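Local coordinates for protein cytochrome P450 CYP260B1 (Sorangium cellulosum, PDB 5HIW) that belongs to the cytochrome P450 family and folds around a bound haem, its helix-rich body enclosing the cofactor beside smaller beta sheets, at residues F10-P15 with Q369-S373; T65-K69 with M157-V161; K118-F124 with Q386-V392; S137-G141 with T198-I203; F140-R146 with Q183-I187. All blocks are in the same frame, centred on the assembly; numbering follows the deposited sequence.

How the contacts relate
Contacts 4 and 5 are one neighbourhood: their centres lie 9 Å apart, both start from the end of helix 130-140 and they share Phe-140 and Gly-141, with Leu-200 of contact 4 packing on Leu-184 and Ile-187 of contact 5. Contact 1 lies on the opposite side of the chain's centre, 37 Å from contact 4 between centres, and touches contact 3 (centres 18 Å apart) where Pro-370 packs on Gln-386 and Pro-388. Contact 2 touches none of the others; its nearest atoms come within about 7 Å of contact 5. Among these contacts the haem lies nearest Phe-140, about 6 Å from that side chain, then Met-68 at about 7 Å and Phe-124 at about 11 Å.

Contact 1: F10-P15 with Q369-S373; sequences FTSKDP and QPTFS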
# COMPACT_ATOMS: atom_id res chain seq x y z
N PHE A 10 -5.75 -19.37 -3.93
CA PHE A 10 -5.48 -19.94 -2.58
C PHE A 10 -6.12 -19.05 -1.49
O PHE A 10 -5.97 -17.83 -1.51
CB PHE A 10 -3.95 -20.04 -2.43
CG PHE A 10 -3.46 -20.70 -1.16
CD1 PHE A 10 -3.26 -19.97 -0.03
CD2 PHE A 10 -3.21 -22.07 -1.12
CE1 PHE A 10 -2.83 -20.56 1.17
CE2 PHE A 10 -2.77 -22.68 0.04
CZ PHE A 10 -2.56 -21.93 1.19
N THR A 11 -6.89 -19.65 -0.59
CA THR A 11 -7.35 -18.99 0.64
C THR A 11 -6.95 -19.82 1.85
O THR A 11 -6.56 -20.99 1.71
CB THR A 11 -8.85 -18.76 0.71
OG1 THR A 11 -9.52 -20.00 0.86
CG2 THR A 11 -9.36 -18.11 -0.52
N SER A 12 -6.98 -19.20 3.03
CA SER A 12 -6.58 -19.86 4.26
C SER A 12 -6.88 -19.08 5.48
O SER A 12 -7.01 -17.85 5.44
CB SER A 12 -5.08 -20.14 4.26
OG SER A 12 -4.73 -20.93 5.39
N LYS A 13 -6.98 -19.78 6.60
CA LYS A 13 -7.07 -19.13 7.89
C LYS A 13 -5.71 -18.83 8.48
O LYS A 13 -5.64 -18.20 9.52
CB LYS A 13 -7.82 -20.00 8.93
CG LYS A 13 -9.16 -20.44 8.41
CD LYS A 13 -10.23 -19.52 8.88
CE LYS A 13 -11.59 -20.14 8.64
NZ LYS A 13 -11.91 -19.76 7.25
N ASP A 14 -4.66 -19.31 7.87
CA ASP A 14 -3.33 -19.18 8.41
C ASP A 14 -2.67 -18.09 7.58
O ASP A 14 -2.54 -18.25 6.37
CB ASP A 14 -2.65 -20.50 8.23
CG ASP A 14 -1.17 -20.49 8.55
OD1 ASP A 14 -0.54 -19.48 8.89
OD2 ASP A 14 -0.58 -21.61 8.44
N PRO A 15 -2.28 -17.02 8.25
CA PRO A 15 -1.75 -15.88 7.52
C PRO A 15 -0.47 -16.10 6.74
O PRO A 15 -0.20 -15.35 5.76
CB PRO A 15 -1.61 -14.82 8.58
CG PRO A 15 -1.66 -15.52 9.88
CD PRO A 15 -2.54 -16.68 9.65
N GLN A 369 -12.69 -16.61 13.01
CA GLN A 369 -11.62 -17.15 12.20
C GLN A 369 -11.55 -16.33 10.89
O GLN A 369 -12.15 -16.69 9.90
CB GLN A 369 -11.92 -18.65 11.86
CG GLN A 369 -12.61 -19.52 12.92
CD GLN A 369 -11.92 -19.44 14.25
OE1 GLN A 369 -10.70 -19.28 14.32
NE2 GLN A 369 -12.69 -19.52 15.33
N PRO A 370 -10.80 -15.26 10.88
CA PRO A 370 -10.64 -14.54 9.61
C PRO A 370 -10.09 -15.40 8.46
O PRO A 370 -9.24 -16.27 8.73
CB PRO A 370 -9.61 -13.47 9.96
CG PRO A 370 -9.43 -13.46 11.43
CD PRO A 370 -9.86 -14.82 11.91
N THR A 371 -10.49 -15.13 7.20
CA THR A 371 -9.85 -15.75 6.05
C THR A 371 -8.91 -14.78 5.27
O THR A 371 -9.33 -13.64 4.93
CB THR A 371 -10.91 -16.23 5.06
OG1 THR A 371 -11.82 -17.13 5.73
CG2 THR A 371 -10.29 -16.95 3.93
N PHE A 372 -7.72 -15.27 4.95
CA PHE A 372 -6.67 -14.57 4.17
C PHE A 372 -6.76 -14.96 2.73
O PHE A 372 -6.82 -16.16 2.40
CB PHE A 372 -5.26 -14.86 4.74
CG PHE A 372 -5.10 -14.34 6.14
CD1 PHE A 372 -5.61 -15.04 7.20
CD2 PHE A 372 -4.56 -13.09 6.37
CE1 PHE A 372 -5.53 -14.56 8.46
CE2 PHE A 372 -4.50 -12.59 7.63
CZ PHE A 372 -5.01 -13.26 8.68
N SER A 373 -6.74 -13.94 1.87
CA SER A 373 -6.79 -14.15 0.43
C SER A 373 -6.18 -12.95 -0.27
O SER A 373 -5.80 -11.95 0.38
CB SER A 373 -8.24 -14.30 -0.06
OG SER A 373 -8.86 -13.10 -0.13
O HOH W 1 -7.57 -16.67 10.65
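Phe-372, Lys-13 and Thr-371 carry most of this surface contact. The Phe-372 ring takes Pro-15 over one face in a CH-pi contact, Pro-15 CB standing 3.8 Å from the ring centroid and only 13° off its normal. With CG anti to the carbonyl carbon (chi1 -64°), the ring also brings its edge to Ser-12 O, which lies near the ring plane. The backbones meet in a single antiparallel bridge at the hydrogen-bonded pair Ser-12 and Phe-372: Phe-372 N gives a nearly straight bond to Ser-12 O at 2.7 Å, and Ser-12 N returns one to Phe-372 O at 3.1 Å. Lys-13 bends at chi2 and chi4, laying CD 3.5 Å from Gln-369 CB and bringing NZ to Thr-371 OG1 at 3.0 Å, where they hydrogen bond. A water donates to both Lys-13 O and Pro-370 O, tying the two segments together where direct backbone pairing has stopped. Ser-12 OG accepts from Asp-14 N, an ST turn that bends the chain. The 10-15 loop runs from strand 4-5 toward helix 17-28, whose Ala-17 and Phe-18 touch Phe-10, while strand 372-373 pairs with strand 383-384.

Contact 2: T65-K69 with M157-V161; sequences TGIMK and MIRSV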
# COMPACT_ATOMS: atom_id res chain seq x y z
N THR A 65 -3.36 4.80 -18.53
CA THR A 65 -4.71 4.69 -18.99
C THR A 65 -5.66 5.32 -17.97
O THR A 65 -5.38 5.41 -16.74
CB THR A 65 -5.11 3.23 -19.26
OG1 THR A 65 -6.37 3.21 -19.92
CG2 THR A 65 -5.25 2.45 -17.96
N GLY A 66 -6.79 5.78 -18.48
CA GLY A 66 -7.80 6.36 -17.65
C GLY A 66 -7.25 7.47 -16.83
O GLY A 66 -6.45 8.26 -17.34
N ILE A 67 -7.64 7.50 -15.55
CA ILE A 67 -7.32 8.61 -14.67
C ILE A 67 -5.86 8.55 -14.25
O ILE A 67 -5.37 9.52 -13.70
CB ILE A 67 -8.18 8.66 -13.40
CG1 ILE A 67 -7.81 7.51 -12.42
CG2 ILE A 67 -9.67 8.60 -13.70
CD1 ILE A 67 -8.80 7.39 -11.27
N MET A 68 -5.20 7.45 -14.54
CA MET A 68 -3.76 7.35 -14.29
C MET A 68 -2.91 7.83 -15.46
O MET A 68 -1.65 7.82 -15.36
CB MET A 68 -3.37 5.91 -14.00
CG MET A 68 -4.04 5.30 -12.78
SD MET A 68 -3.37 6.08 -11.31
CE MET A 68 -1.69 5.36 -11.41
N LYS A 69 -3.53 8.25 -16.56
CA LYS A 69 -2.73 8.60 -17.75
C LYS A 69 -1.76 9.75 -17.47
O LYS A 69 -2.14 10.78 -16.93
CB LYS A 69 -3.62 8.92 -18.97
CG LYS A 69 -2.84 8.88 -20.29
CD LYS A 69 -3.72 8.84 -21.54
CE LYS A 69 -4.18 10.23 -21.96
NZ LYS A 69 -5.39 10.22 -22.85
N MET A 157 -12.83 5.92 -8.05
CA MET A 157 -11.54 6.10 -8.80
C MET A 157 -10.69 4.85 -8.80
O MET A 157 -10.23 4.40 -9.85
CB MET A 157 -10.78 7.29 -8.31
CG MET A 157 -11.57 8.58 -8.50
SD MET A 157 -10.44 9.97 -8.27
CE MET A 157 -10.38 10.02 -6.52
N ILE A 158 -10.53 4.26 -7.63
CA ILE A 158 -9.72 3.09 -7.45
C ILE A 158 -10.33 1.91 -8.25
O ILE A 158 -9.64 1.24 -8.96
CB ILE A 158 -9.53 2.79 -5.94
CG1 ILE A 158 -8.61 3.83 -5.32
CG2 ILE A 158 -8.91 1.40 -5.72
CD1 ILE A 158 -8.28 3.65 -3.83
N ARG A 159 -11.62 1.71 -8.16
CA ARG A 159 -12.28 0.69 -9.01
C ARG A 159 -11.96 0.86 -10.50
O ARG A 159 -11.73 -0.15 -11.21
CB ARG A 159 -13.80 0.72 -8.78
CG ARG A 159 -14.60 -0.38 -9.48
CD ARG A 159 -15.98 -0.57 -8.80
NE ARG A 159 -17.04 -1.20 -9.63
CZ ARG A 159 -17.24 -2.51 -9.80
NH1 ARG A 159 -16.45 -3.44 -9.23
NH2 ARG A 159 -18.25 -2.89 -10.59
N SER A 160 -11.92 2.11 -10.99
CA SER A 160 -11.69 2.36 -12.40
C SER A 160 -10.25 1.98 -12.83
O SER A 160 -10.01 1.70 -14.01
CB SER A 160 -12.02 3.81 -12.81
OG SER A 160 -11.08 4.81 -12.29
N VAL A 161 -9.32 1.98 -11.89
CA VAL A 161 -7.91 1.62 -12.11
C VAL A 161 -7.70 0.12 -12.06
O VAL A 161 -6.74 -0.43 -12.60
CB VAL A 161 -6.98 2.20 -11.02
CG1 VAL A 161 -5.55 1.72 -11.21
CG2 VAL A 161 -7.06 3.72 -11.06
O HOH W 2 -9.49 5.33 -14.76
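Ile-67 and Met-68 form a short 3-10 turn in the P450 B-C loop, between helices 45-53 and 77-90, and present both side chains to helix 147-162 (helix F) at Met-157, Ser-160 and Val-161. The Ile-67 side chain reaches in through its CD1 methyl, which lies 3.6 Å from Met-157 CB and equally near Ser-160 OG. CG1 sits between the backbone N and the carbonyl carbon (chi1 71°), and with chi2 extended the methyl reaches the helix; the side chain crosses those of Met-157 and Val-161 at about a right angle. Met-68 adds CG to Val-161 CG2 at 3.8 Å before its bent chain turns to Val-73 and, on helix 218-229, Leu-227, its side chain about 7 Å from the haem. One polar link bridges the segments: a water accepts from Ile-67 N at 3.0 Å and donates to Ser-160 OG, also at 3.0 Å. Ser-160 OG in turn donates to Met-157 O at 2.6 Å, back within its own helix. Aliphatic packing of methyl and methylene groups dominates, and the buried hydroxyl of Ser-160 has its proton committed to the helix while it accepts the water that satisfies the amide of Ile-67.

Contact 3: K118-F124 with Q386-V392; sequences KERAELF and QIPALLV
A small antiparallel beta sheet of the P450 fold is built here: edge strand 120-122 pairs with central strand 388-390, which on its far side joins strand 363-364. The axes run 158° apart. Ala-121 and Ala-389 form the hydrogen-bonded pair, Ala-389 N to Ala-121 O at 2.8 Å and Ala-121 N to Ala-389 O at 3.0 Å, and Leu-391 N to Glu-119 O and Leu-123 N to Ile-387 O continue the pairing beyond the strands. On the face of Ala-121 and Ala-389 the packing is apolar: Leu-391 CD1 lies 3.9 Å from Ala-121 CB, and Leu-123 CD1 lies 3.8 Å from Ala-389 CB. Helix 232-245 covers this region, with Leu-241 against Leu-123 and Ala-238 against Ile-387. On the face of Arg-120 and Leu-390 the two side chains run side by side, Leu-390 CD2 reaching Arg-120 NE at 3.8 Å. Glu-122 closes the end as N-cap of helix 123-128. A bend at chi2 (-66°) turns its carboxylate back to Phe-124 N and across to Ile-387 N, while OE1 makes a salt bridge to Arg-377. Glu-122 OE2 is gripped from opposite faces of the carboxylate: Phe-124 N at 3.0 Å and Ile-387 N at 2.8 Å.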
# COMPACT_ATOMS: atom_id res chain seq x y z
N LYS A 118 -15.51 0.41 24.40
CA LYS A 118 -16.02 -0.76 23.77
C LYS A 118 -15.33 -1.99 24.27
O LYS A 118 -14.20 -1.92 24.75
CB LYS A 118 -15.92 -0.66 22.26
CG LYS A 118 -16.73 0.51 21.72
CD LYS A 118 -16.58 0.70 20.24
CE LYS A 118 -17.10 -0.48 19.47
NZ LYS A 118 -17.61 0.01 18.15
N GLU A 119 -16.04 -3.11 24.15
CA GLU A 119 -15.58 -4.41 24.56
C GLU A 119 -14.88 -5.17 23.41
O GLU A 119 -13.97 -5.95 23.62
CB GLU A 119 -16.79 -5.24 25.08
CG GLU A 119 -17.44 -4.73 26.40
CD GLU A 119 -16.66 -5.12 27.65
OE1 GLU A 119 -15.99 -6.17 27.62
OE2 GLU A 119 -16.70 -4.40 28.68
N ARG A 120 -15.36 -5.01 22.19
CA ARG A 120 -14.71 -5.65 21.07
C ARG A 120 -14.57 -4.64 19.96
O ARG A 120 -15.19 -3.55 19.96
CB ARG A 120 -15.50 -6.88 20.57
CG ARG A 120 -15.85 -7.86 21.70
CD ARG A 120 -16.36 -9.18 21.16
NE ARG A 120 -16.60 -10.16 22.25
CZ ARG A 120 -17.40 -11.22 22.16
NH1 ARG A 120 -18.08 -11.48 21.05
NH2 ARG A 120 -17.56 -12.03 23.21
N ALA A 121 -13.72 -4.99 19.01
CA ALA A 121 -13.64 -4.24 17.78
C ALA A 121 -13.35 -5.17 16.64
O ALA A 121 -12.74 -6.24 16.78
CB ALA A 121 -12.55 -3.17 17.90
N GLU A 122 -13.79 -4.76 15.48
CA GLU A 122 -13.31 -5.31 14.28
C GLU A 122 -12.34 -4.22 13.77
O GLU A 122 -12.80 -3.15 13.26
CB GLU A 122 -14.48 -5.50 13.38
CG GLU A 122 -14.32 -6.36 12.18
CD GLU A 122 -13.35 -5.75 11.18
OE1 GLU A 122 -13.75 -4.91 10.36
OE2 GLU A 122 -12.18 -6.10 11.25
N LEU A 123 -11.03 -4.45 13.93
CA LEU A 123 -10.04 -3.37 13.76
C LEU A 123 -9.75 -3.06 12.28
O LEU A 123 -9.09 -2.06 12.01
CB LEU A 123 -8.74 -3.69 14.47
CG LEU A 123 -8.77 -3.75 15.98
CD1 LEU A 123 -7.45 -4.26 16.58
CD2 LEU A 123 -9.14 -2.45 16.60
N PHE A 124 -10.24 -3.83 11.34
CA PHE A 124 -10.17 -3.41 9.94
C PHE A 124 -11.11 -2.19 9.79
O PHE A 124 -10.67 -1.10 9.52
CB PHE A 124 -10.54 -4.46 8.91
CG PHE A 124 -10.25 -4.01 7.50
CD1 PHE A 124 -9.00 -4.08 6.99
CD2 PHE A 124 -11.26 -3.44 6.70
CE1 PHE A 124 -8.70 -3.61 5.71
CE2 PHE A 124 -10.99 -2.95 5.44
CZ PHE A 124 -9.67 -3.01 4.94
N GLN A 386 -11.31 -9.69 8.05
CA GLN A 386 -11.63 -8.93 9.23
C GLN A 386 -10.57 -9.21 10.29
O GLN A 386 -9.76 -10.18 10.17
CB GLN A 386 -13.04 -9.23 9.83
CG GLN A 386 -13.31 -10.74 9.92
CD GLN A 386 -14.50 -11.05 10.81
OE1 GLN A 386 -14.64 -10.46 11.84
NE2 GLN A 386 -15.32 -11.97 10.41
N ILE A 387 -10.56 -8.36 11.30
CA ILE A 387 -9.55 -8.36 12.36
C ILE A 387 -10.22 -8.27 13.70
O ILE A 387 -10.21 -7.25 14.41
CB ILE A 387 -8.49 -7.25 12.21
CG1 ILE A 387 -7.94 -7.26 10.80
CG2 ILE A 387 -7.37 -7.55 13.20
CD1 ILE A 387 -7.20 -5.99 10.52
N PRO A 388 -10.87 -9.37 14.07
CA PRO A 388 -11.66 -9.37 15.33
C PRO A 388 -10.78 -9.27 16.55
O PRO A 388 -9.97 -10.16 16.78
CB PRO A 388 -12.36 -10.75 15.30
CG PRO A 388 -12.04 -11.39 14.00
CD PRO A 388 -10.83 -10.69 13.43
N ALA A 389 -10.99 -8.27 17.40
CA ALA A 389 -10.24 -8.11 18.62
C ALA A 389 -11.06 -7.90 19.89
O ALA A 389 -12.20 -7.46 19.84
CB ALA A 389 -9.25 -6.97 18.49
N LEU A 390 -10.42 -8.25 21.01
CA LEU A 390 -10.93 -8.05 22.32
C LEU A 390 -10.16 -6.96 22.92
O LEU A 390 -8.94 -6.92 22.78
CB LEU A 390 -10.69 -9.31 23.17
CG LEU A 390 -11.34 -10.58 22.63
CD1 LEU A 390 -11.03 -11.74 23.57
CD2 LEU A 390 -12.83 -10.42 22.44
N LEU A 391 -10.88 -6.02 23.56
CA LEU A 391 -10.25 -4.83 24.10
C LEU A 391 -10.17 -4.71 25.60
O LEU A 391 -9.58 -3.77 26.08
CB LEU A 391 -11.03 -3.61 23.59
CG LEU A 391 -11.09 -3.43 22.06
CD1 LEU A 391 -12.13 -2.39 21.66
CD2 LEU A 391 -9.74 -3.04 21.52
N VAL A 392 -10.79 -5.61 26.35
CA VAL A 392 -10.87 -5.45 27.84
C VAL A 392 -10.33 -6.69 28.62
O VAL A 392 -10.50 -7.82 28.16
CB VAL A 392 -12.34 -5.12 28.26
CG1 VAL A 392 -12.48 -4.98 29.78
CG2 VAL A 392 -12.87 -3.86 27.56

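Contact 4: S137-G141 with T198-I203; sequences SALFG and TLLGEI
Thr-198 meets the end of helix 130-140 as helix 199-209 begins, its CB lying 3.4 Å from Leu-139 O. It is the N-cap: OG1, held between the backbone N and the carbonyl carbon (chi1 69°), accepts from Gly-201 N in a nearly straight bond of 2.9 Å, and it also hydrogen bonds to Ser-196. Leu-199 comes next. Its N gives a weak bond to Leu-139 O at 3.0 Å, and its side chain runs beside that of Phe-140, pointing the same way, with CD2 3.7 Å from Phe-140 CE1. Leu-200 N adds a second weak bond, longer, to the same Leu-139 O, so one carbonyl at the end of the first helix faces two amides in the first turn of the other. Leu-200 then crosses Phe-140 obliquely, setting CD1 3.7 Å from Phe-140 O while CB packs near the ring. Glu-202 turns from the contact to salt bridges with Arg-94 and Arg-98. Ile-203, one turn on from Leu-199, completes the row by bringing CD1 to the edge of the Phe-140 ring, 4.0 Å from CE1. Leu-139 CB covers one face of that ring, while Val-222 and Ile-226 of helix 218-229 also touch it. What results is a C-terminal helix end set against a capped N terminus, the junction of helices 130-140 (E) and 199-209 (H) of the P450 fold, with the Phe-140 side chain about 6 Å from the haem.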
# COMPACT_ATOMS: atom_id res chain seq x y z
N SER A 137 -8.20 13.49 4.35
CA SER A 137 -8.91 14.79 4.31
C SER A 137 -8.12 15.86 5.06
O SER A 137 -7.99 16.97 4.55
CB SER A 137 -10.34 14.69 4.87
OG SER A 137 -11.11 14.01 3.85
N ALA A 138 -7.57 15.51 6.20
CA ALA A 138 -6.78 16.49 6.99
C ALA A 138 -5.51 16.93 6.33
O ALA A 138 -5.16 18.12 6.40
CB ALA A 138 -6.48 15.98 8.32
N LEU A 139 -4.79 15.99 5.74
CA LEU A 139 -3.59 16.35 4.94
C LEU A 139 -3.89 17.29 3.80
O LEU A 139 -3.04 18.11 3.48
CB LEU A 139 -2.87 15.14 4.35
CG LEU A 139 -2.12 14.26 5.33
CD1 LEU A 139 -1.57 13.00 4.63
CD2 LEU A 139 -0.93 14.94 6.01
N PHE A 140 -5.02 17.11 3.12
CA PHE A 140 -5.24 17.83 1.92
C PHE A 140 -6.31 18.94 1.98
O PHE A 140 -6.66 19.49 0.92
CB PHE A 140 -5.46 16.88 0.74
CG PHE A 140 -4.32 15.89 0.51
CD1 PHE A 140 -3.04 16.35 0.13
CD2 PHE A 140 -4.51 14.51 0.67
CE1 PHE A 140 -2.00 15.43 -0.09
CE2 PHE A 140 -3.49 13.62 0.50
CZ PHE A 140 -2.22 14.07 0.07
N GLY A 141 -6.73 19.30 3.17
CA GLY A 141 -7.60 20.48 3.43
C GLY A 141 -9.01 20.18 2.95
O GLY A 141 -9.76 21.09 2.68
N THR A 198 -1.23 23.00 5.25
CA THR A 198 -1.49 21.58 4.99
C THR A 198 -0.49 21.04 4.05
O THR A 198 0.30 21.79 3.42
CB THR A 198 -2.87 21.42 4.34
OG1 THR A 198 -2.78 21.97 3.02
CG2 THR A 198 -3.97 22.02 5.20
N LEU A 199 -0.52 19.71 3.85
CA LEU A 199 0.37 19.14 2.90
C LEU A 199 0.02 19.67 1.50
O LEU A 199 0.93 19.88 0.69
CB LEU A 199 0.30 17.61 2.91
CG LEU A 199 1.25 16.86 1.97
CD1 LEU A 199 2.74 17.20 2.26
CD2 LEU A 199 0.95 15.38 2.10
N LEU A 200 -1.27 19.92 1.23
CA LEU A 200 -1.65 20.37 -0.12
C LEU A 200 -0.97 21.71 -0.23
O LEU A 200 -0.45 22.09 -1.28
CB LEU A 200 -3.18 20.46 -0.35
CG LEU A 200 -3.50 21.04 -1.73
CD1 LEU A 200 -4.87 20.53 -2.20
CD2 LEU A 200 -3.52 22.58 -1.66
N GLY A 201 -0.95 22.45 0.85
CA GLY A 201 -0.12 23.70 0.85
C GLY A 201 1.38 23.61 0.54
O GLY A 201 1.90 24.43 -0.25
N GLU A 202 2.09 22.64 1.11
CA GLU A 202 3.50 22.38 0.78
C GLU A 202 3.60 21.99 -0.70
O GLU A 202 4.59 22.28 -1.37
CB GLU A 202 4.10 21.17 1.55
CG GLU A 202 4.20 21.28 3.08
CD GLU A 202 5.55 21.78 3.56
OE1 GLU A 202 6.48 21.79 2.71
OE2 GLU A 202 5.65 22.10 4.76
N ILE A 203 2.61 21.29 -1.23
CA ILE A 203 2.72 20.83 -2.63
C ILE A 203 2.62 22.05 -3.56
O ILE A 203 3.38 22.20 -4.53
CB ILE A 203 1.62 19.81 -2.98
CG1 ILE A 203 1.95 18.44 -2.44
CG2 ILE A 203 1.47 19.65 -4.45
CD1 ILE A 203 0.71 17.61 -2.14

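Contact 5: F140-R146 with Q183-I187; sequences FGLPEER and QLREI
Gln-183 and Arg-146 stack flat on each other, amide and guanidinium planes 11° apart, with Gln-183 CD 3.7 Å above the guanidinium and over its centre. The two chains arrive from opposite directions. Arg-146 bends at chi3 (77°), which folds the guanidinium over the glutamine, and its CD also rests 3.5 Å from Gln-183 OE1. Beside this stack Leu-142 reaches in with CD2, 3.6 Å from Gln-183 OE1 and 3.7 Å from Ile-187 CD1; it crosses both side chains at about a right angle. Leu-184 CD2 closes the apolar patch at 4.1 Å from Leu-142 CD2. Toward the helix end, the Ile-187 methyl CD1 sits 3.4 Å from Gly-141 O, and its other branch, CG2, faces Phe-140 O, so this residue packs along the backbone where the chain leaves helix 130-140.

The next shell holds these groups in place. Gly-141, with positive phi, turns the chain out of the helix, and Arg-146 N bonds to Pro-143 O at 3.1 Å in the short 3-10 turn before helix 147-162. Leu-200 of helix 199-209 backs Leu-184 and Ile-187. In P450 terms, the turn between helices E (130-140) and F (147-162) packs on helix G (167-191). Arg-146 NE goes to Glu-149 in a salt bridge and Gln-183 NE2 to Asn-150, both on helix 147-162, while the faces stack. The arginine's charge is probably balanced at least in part by Glu-149; between 140-146 and 183-187 the join is stacking and methyl packing.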
# COMPACT_ATOMS: atom_id res chain seq x y z
N PHE A 140 -5.02 17.11 3.12
CA PHE A 140 -5.24 17.83 1.92
C PHE A 140 -6.31 18.94 1.98
O PHE A 140 -6.66 19.49 0.92
CB PHE A 140 -5.46 16.88 0.74
CG PHE A 140 -4.32 15.89 0.51
CD1 PHE A 140 -3.04 16.35 0.13
CD2 PHE A 140 -4.51 14.51 0.67
CE1 PHE A 140 -2.00 15.43 -0.09
CE2 PHE A 140 -3.49 13.62 0.50
CZ PHE A 140 -2.22 14.07 0.07
N GLY A 141 -6.73 19.30 3.17
CA GLY A 141 -7.60 20.48 3.43
C GLY A 141 -9.01 20.18 2.95
O GLY A 141 -9.76 21.09 2.68
N LEU A 142 -9.37 18.90 2.85
CA LEU A 142 -10.74 18.54 2.49
C LEU A 142 -11.62 18.62 3.69
O LEU A 142 -11.28 18.20 4.77
CB LEU A 142 -10.84 17.18 1.81
CG LEU A 142 -10.16 17.02 0.48
CD1 LEU A 142 -9.88 15.54 0.11
CD2 LEU A 142 -10.98 17.65 -0.63
N PRO A 143 -12.84 19.07 3.51
CA PRO A 143 -13.74 19.31 4.63
C PRO A 143 -14.17 18.07 5.33
O PRO A 143 -14.50 17.12 4.66
CB PRO A 143 -14.99 19.98 3.97
CG PRO A 143 -14.67 20.09 2.52
CD PRO A 143 -13.35 19.43 2.20
N GLU A 144 -14.25 18.09 6.65
CA GLU A 144 -14.71 17.00 7.42
C GLU A 144 -16.12 16.57 7.01
O GLU A 144 -16.39 15.38 7.00
CB GLU A 144 -14.70 17.30 8.91
CG GLU A 144 -15.41 16.18 9.67
CD GLU A 144 -14.80 15.74 10.97
OE1 GLU A 144 -13.60 16.04 11.22
OE2 GLU A 144 -15.57 15.09 11.72
N GLU A 145 -16.98 17.49 6.62
CA GLU A 145 -18.39 17.08 6.34
C GLU A 145 -18.49 16.29 5.04
O GLU A 145 -19.54 15.70 4.75
CB GLU A 145 -19.33 18.31 6.33
CG GLU A 145 -19.17 19.18 5.14
CD GLU A 145 -18.12 20.27 5.29
OE1 GLU A 145 -17.26 20.27 6.28
OE2 GLU A 145 -18.16 21.11 4.33
N ARG A 146 -17.41 16.23 4.23
CA ARG A 146 -17.47 15.52 2.98
C ARG A 146 -16.72 14.14 3.05
O ARG A 146 -16.53 13.53 1.99
CB ARG A 146 -16.95 16.35 1.82
CG ARG A 146 -17.71 17.67 1.72
CD ARG A 146 -17.42 18.36 0.44
NE ARG A 146 -18.12 17.81 -0.70
CZ ARG A 146 -18.27 18.44 -1.86
NH1 ARG A 146 -17.83 19.65 -2.01
NH2 ARG A 146 -18.93 17.89 -2.86
N GLN A 183 -13.15 20.04 -6.01
CA GLN A 183 -12.90 20.36 -4.63
C GLN A 183 -11.41 20.79 -4.43
O GLN A 183 -11.11 21.68 -3.65
CB GLN A 183 -13.12 19.14 -3.70
CG GLN A 183 -14.56 18.77 -3.55
CD GLN A 183 -14.71 17.56 -2.67
OE1 GLN A 183 -14.53 17.63 -1.46
NE2 GLN A 183 -15.22 16.51 -3.27
N LEU A 184 -10.55 20.07 -5.07
CA LEU A 184 -9.08 20.26 -4.84
C LEU A 184 -8.56 21.51 -5.59
O LEU A 184 -7.70 22.21 -5.09
CB LEU A 184 -8.37 19.05 -5.34
CG LEU A 184 -8.42 17.84 -4.40
CD1 LEU A 184 -7.85 16.70 -5.18
CD2 LEU A 184 -7.69 18.06 -3.11
N ARG A 185 -9.12 21.79 -6.78
CA ARG A 185 -8.90 23.10 -7.43
C ARG A 185 -9.29 24.23 -6.56
O ARG A 185 -8.56 25.19 -6.45
CB ARG A 185 -9.72 23.24 -8.69
CG ARG A 185 -8.91 23.04 -9.91
CD ARG A 185 -9.76 23.03 -11.16
NE ARG A 185 -8.90 22.56 -12.23
CZ ARG A 185 -9.00 21.39 -12.85
NH1 ARG A 185 -10.00 20.55 -12.55
NH2 ARG A 185 -8.13 21.08 -13.80
N GLU A 186 -10.47 24.16 -5.99
CA GLU A 186 -10.94 25.25 -5.16
C GLU A 186 -10.01 25.49 -3.98
O GLU A 186 -9.69 26.62 -3.63
CB GLU A 186 -12.31 24.93 -4.66
CG GLU A 186 -12.79 25.86 -3.56
CD GLU A 186 -14.23 25.55 -3.24
OE1 GLU A 186 -14.60 24.38 -3.42
OE2 GLU A 186 -14.98 26.46 -2.86
N ILE A 187 -9.58 24.39 -3.34
CA ILE A 187 -8.63 24.48 -2.26
C ILE A 187 -7.28 25.02 -2.77
O ILE A 187 -6.67 25.87 -2.14
CB ILE A 187 -8.47 23.08 -1.58
CG1 ILE A 187 -9.76 22.69 -0.89
CG2 ILE A 187 -7.38 23.14 -0.50
CD1 ILE A 187 -9.92 21.17 -0.74